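Local coordinates for protein glutamate racemase (Escherichia coli, PDB 2JFN) that belongs to the Asp/Glu/hydantoin racemase family of alpha/beta enzymes and holds glutamic acid in a pocket, at residues L124-T135 and E195-C204. Numbering follows the deposited sequence.
With GLU (glutamic acid), chain B.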
loop_
_atom_site.group_PDB
_atom_site.type_symbol
_atom_site.label_atom_id
_atom_site.label_comp_id
_atom_site.label_asym_id
_atom_site.label_seq_id
_atom_site.Cartn_x
_atom_site.Cartn_y
_atom_site.Cartn_z
ATOM N N LEU A 124 2.863 14.378 -15.808
ATOM C CA LEU A 124 4.024 13.725 -16.404
ATOM C C LEU A 124 3.775 13.128 -17.781
ATOM O O LEU A 124 4.694 13.046 -18.598
ATOM C CB LEU A 124 4.549 12.630 -15.466
ATOM C CG LEU A 124 5.031 13.077 -14.082
ATOM C CD1 LEU A 124 5.413 11.853 -13.255
ATOM C CD2 LEU A 124 6.217 14.022 -14.218
ATOM N N THR A 125 2.540 12.714 -18.041
ATOM C CA THR A 125 2.213 12.108 -19.320
ATOM C C THR A 125 2.518 13.048 -20.482
ATOM O O THR A 125 2.343 14.262 -20.378
ATOM C CB THR A 125 0.725 11.682 -19.381
ATOM O OG1 THR A 125 0.462 11.045 -20.637
ATOM C CG2 THR A 125 -0.197 12.886 -19.222
ATOM N N ALA A 126 2.987 12.475 -21.585
ATOM C CA ALA A 126 3.314 13.255 -22.769
ATOM C C ALA A 126 2.262 13.033 -23.850
ATOM O O ALA A 126 1.972 13.938 -24.634
ATOM C CB ALA A 126 4.694 12.862 -23.292
ATOM N N ASN A 127 1.685 11.835 -23.890
ATOM C CA ASN A 127 0.673 11.528 -24.894
ATOM C C ASN A 127 -0.743 11.715 -24.369
ATOM O O ASN A 127 -1.718 11.522 -25.094
ATOM C CB ASN A 127 0.866 10.100 -25.425
ATOM C CG ASN A 127 0.369 9.034 -24.460
ATOM O OD1 ASN A 127 0.240 9.266 -23.259
ATOM N ND2 ASN A 127 0.104 7.846 -24.989
ATOM N N GLY A 128 -0.852 12.102 -23.102
ATOM C CA GLY A 128 -2.156 12.319 -22.505
ATOM C C GLY A 128 -2.918 11.057 -22.137
ATOM O O GLY A 128 -4.077 11.137 -21.738
ATOM N N ILE A 129 -2.284 9.894 -22.272
ATOM C CA ILE A 129 -2.938 8.631 -21.930
ATOM C C ILE A 129 -2.348 8.116 -20.615
ATOM O O ILE A 129 -1.205 7.665 -20.573
ATOM C CB ILE A 129 -2.703 7.540 -22.995
ATOM C CG1 ILE A 129 -2.813 8.124 -24.408
ATOM C CG2 ILE A 129 -3.716 6.415 -22.798
ATOM C CD1 ILE A 129 -4.219 8.442 -24.851
ATOM N N VAL A 130 -3.133 8.182 -19.547
ATOM C CA VAL A 130 -2.670 7.724 -18.248
ATOM C C VAL A 130 -3.425 6.479 -17.808
ATOM O O VAL A 130 -4.657 6.450 -17.798
ATOM C CB VAL A 130 -2.844 8.827 -17.185
ATOM C CG1 VAL A 130 -2.453 8.300 -15.809
ATOM C CG2 VAL A 130 -1.982 10.026 -17.553
ATOM N N GLY A 131 -2.676 5.443 -17.455
ATOM C CA GLY A 131 -3.296 4.213 -17.010
ATOM C C GLY A 131 -3.335 4.117 -15.493
ATOM O O GLY A 131 -2.471 4.654 -14.798
ATOM N N LEU A 132 -4.356 3.443 -14.976
ATOM C CA LEU A 132 -4.482 3.251 -13.541
ATOM C C LEU A 132 -4.638 1.766 -13.275
ATOM O O LEU A 132 -5.630 1.155 -13.684
ATOM C CB LEU A 132 -5.698 4.002 -12.988
ATOM C CG LEU A 132 -6.042 3.760 -11.505
ATOM C CD1 LEU A 132 -4.891 4.196 -10.602
ATOM C CD2 LEU A 132 -7.307 4.540 -11.150
ATOM N N LEU A 133 -3.638 1.180 -12.630
ATOM C CA LEU A 133 -3.680 -0.234 -12.275
ATOM C C LEU A 133 -4.024 -0.271 -10.799
ATOM O O LEU A 133 -3.306 0.297 -9.974
ATOM C CB LEU A 133 -2.322 -0.907 -12.475
ATOM C CG LEU A 133 -1.892 -1.322 -13.874
ATOM C CD1 LEU A 133 -0.543 -2.016 -13.772
ATOM C CD2 LEU A 133 -2.931 -2.266 -14.481
ATOM N N ALA A 134 -5.127 -0.923 -10.468
ATOM C CA ALA A 134 -5.555 -1.026 -9.083
ATOM C C ALA A 134 -6.224 -2.372 -8.904
ATOM O O ALA A 134 -6.371 -3.130 -9.861
ATOM C CB ALA A 134 -6.538 0.093 -8.752
ATOM N N THR A 135 -6.626 -2.685 -7.681
ATOM C CA THR A 135 -7.295 -3.949 -7.473
ATOM C C THR A 135 -8.745 -3.779 -7.918
ATOM O O THR A 135 -9.229 -2.653 -8.075
ATOM C CB THR A 135 -7.214 -4.406 -6.005
ATOM O OG1 THR A 135 -7.712 -5.747 -5.908
ATOM C CG2 THR A 135 -8.010 -3.480 -5.101
ATOM N N GLU A 195 -2.271 3.146 -29.092
ATOM C CA GLU A 195 -1.427 4.024 -28.294
ATOM C C GLU A 195 -1.701 3.778 -26.814
ATOM O O GLU A 195 -2.592 4.389 -26.226
ATOM C CB GLU A 195 -1.697 5.489 -28.634
ATOM C CG GLU A 195 -0.912 6.447 -27.752
ATOM C CD GLU A 195 -0.852 7.850 -28.309
ATOM O OE1 GLU A 195 -1.912 8.388 -28.699
ATOM O OE2 GLU A 195 0.262 8.418 -28.347
ATOM N N PRO A 196 -0.941 2.866 -26.197
ATOM C CA PRO A 196 -1.139 2.567 -24.776
ATOM C C PRO A 196 -0.699 3.735 -23.901
ATOM O O PRO A 196 -0.034 4.660 -24.373
ATOM C CB PRO A 196 -0.281 1.322 -24.568
ATOM C CG PRO A 196 0.870 1.565 -25.492
ATOM C CD PRO A 196 0.185 2.088 -26.748
ATOM N N PRO A 197 -1.071 3.714 -22.612
ATOM C CA PRO A 197 -0.686 4.802 -21.705
ATOM C C PRO A 197 0.828 4.916 -21.654
ATOM O O PRO A 197 1.521 3.903 -21.650
ATOM C CB PRO A 197 -1.248 4.348 -20.353
ATOM C CG PRO A 197 -2.349 3.418 -20.715
ATOM C CD PRO A 197 -1.799 2.660 -21.887
ATOM N N ASP A 198 1.359 6.133 -21.626
ATOM C CA ASP A 198 2.803 6.270 -21.534
ATOM C C ASP A 198 3.165 6.434 -20.052
ATOM O O ASP A 198 4.336 6.414 -19.670
ATOM C CB ASP A 198 3.297 7.457 -22.384
ATOM C CG ASP A 198 2.960 8.818 -21.787
ATOM O OD1 ASP A 198 2.043 8.915 -20.940
ATOM O OD2 ASP A 198 3.622 9.807 -22.196
ATOM N N THR A 199 2.135 6.554 -19.222
ATOM C CA THR A 199 2.307 6.710 -17.776
ATOM C C THR A 199 1.302 5.800 -17.061
ATOM O O THR A 199 0.106 5.881 -17.314
ATOM C CB THR A 199 2.064 8.173 -17.364
ATOM O OG1 THR A 199 2.871 9.034 -18.179
ATOM C CG2 THR A 199 2.437 8.390 -15.900
ATOM N N VAL A 200 1.785 4.929 -16.177
ATOM C CA VAL A 200 0.898 4.015 -15.463
ATOM C C VAL A 200 0.982 4.224 -13.957
ATOM O O VAL A 200 2.055 4.108 -13.367
ATOM C CB VAL A 200 1.240 2.531 -15.768
ATOM C CG1 VAL A 200 0.351 1.605 -14.936
ATOM C CG2 VAL A 200 1.038 2.236 -17.259
ATOM N N VAL A 201 -0.159 4.527 -13.350
ATOM C CA VAL A 201 -0.243 4.748 -11.910
ATOM C C VAL A 201 -0.482 3.424 -11.198
ATOM O O VAL A 201 -1.404 2.690 -11.534
ATOM C CB VAL A 201 -1.422 5.686 -11.554
ATOM C CG1 VAL A 201 -1.562 5.809 -10.033
ATOM C CG2 VAL A 201 -1.201 7.056 -12.177
ATOM N N LEU A 202 0.361 3.105 -10.228
ATOM C CA LEU A 202 0.165 1.880 -9.465
ATOM C C LEU A 202 -0.693 2.315 -8.287
ATOM O O LEU A 202 -0.188 2.881 -7.309
ATOM C CB LEU A 202 1.513 1.322 -9.006
ATOM C CG LEU A 202 2.453 1.040 -10.184
ATOM C CD1 LEU A 202 3.744 0.393 -9.701
ATOM C CD2 LEU A 202 1.743 0.138 -11.184
ATOM N N GLY A 203 -1.998 2.083 -8.414
ATOM C CA GLY A 203 -2.952 2.471 -7.387
ATOM C C GLY A 203 -3.273 1.376 -6.390
ATOM O O GLY A 203 -4.357 1.334 -5.815
ATOM N N CYS A 204 -2.328 0.467 -6.215
ATOM C CA CYS A 204 -2.458 -0.620 -5.256
ATOM C C CYS A 204 -1.047 -0.744 -4.697
ATOM O O CYS A 204 -0.091 -0.896 -5.460
ATOM C CB CYS A 204 -2.886 -1.909 -5.956
ATOM S SG CYS A 204 -3.280 -3.243 -4.819
HETATM N N GLU B . -2.315 -3.324 -0.619
HETATM C CA GLU B . -3.582 -3.383 -1.355
HETATM C C GLU B . -4.143 -1.978 -1.464
HETATM O O GLU B . -3.350 -0.983 -1.641
HETATM C CB GLU B . -4.568 -4.300 -0.615
HETATM C CG GLU B . -5.264 -5.258 -1.608
HETATM C CD GLU B . -6.449 -5.956 -0.954
HETATM O OE1 GLU B . -7.435 -6.245 -1.626
HETATM O OE2 GLU B . -6.426 -6.246 0.247
HETATM O OXT GLU B . -5.401 -1.783 -1.395
HETATM O O HOH W 1 -6.041 -0.608 -5.250
#
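Asp198 OD1 is gripped by two hydroxyls from opposite faces of its carboxylate: Thr125 OG1 donates at 2.7 Å on the syn side, only 25° out of the plane, and Thr199 OG1 at 2.9 Å from well above it. OD2 takes the backbone N of Ala126 on its syn lone pair (2.8 Å) and, from above the plane, that of Asn127. Aspartate suits this place, its two oxygens on a short arm serving four donors, which fix the carboxylate's rotation and would favour its ionised form. With CG set between its backbone N and carbonyl carbon (chi1 77°), Asn127 turns OD1 forward to Ile129 N, which meets it from above the carbonyl plane, an Asx turn; ND2 reaches Pro196 O. Beyond this loop the strands run parallel: Gly131 N bonds to Thr199 O, its O receives Val201 N, and the ladder continues through Leu133 to Gly203. Gly131 has no side chain, and the Pro197 ring packs over its CA, with CG 3.9 Å away. Leucines and beta-branched valines, suited to extended strands, cover both faces: Leu132 CD1 meets Val201 CG1, Leu133 CG meets Val200 CG1. Cys204 SG lies 3.5 Å from CA of the bound glutamic acid, in a pocket at this parallel sheet's C-terminal end, facing the other alpha/beta sheet, which supplies Asp28 and Ser29.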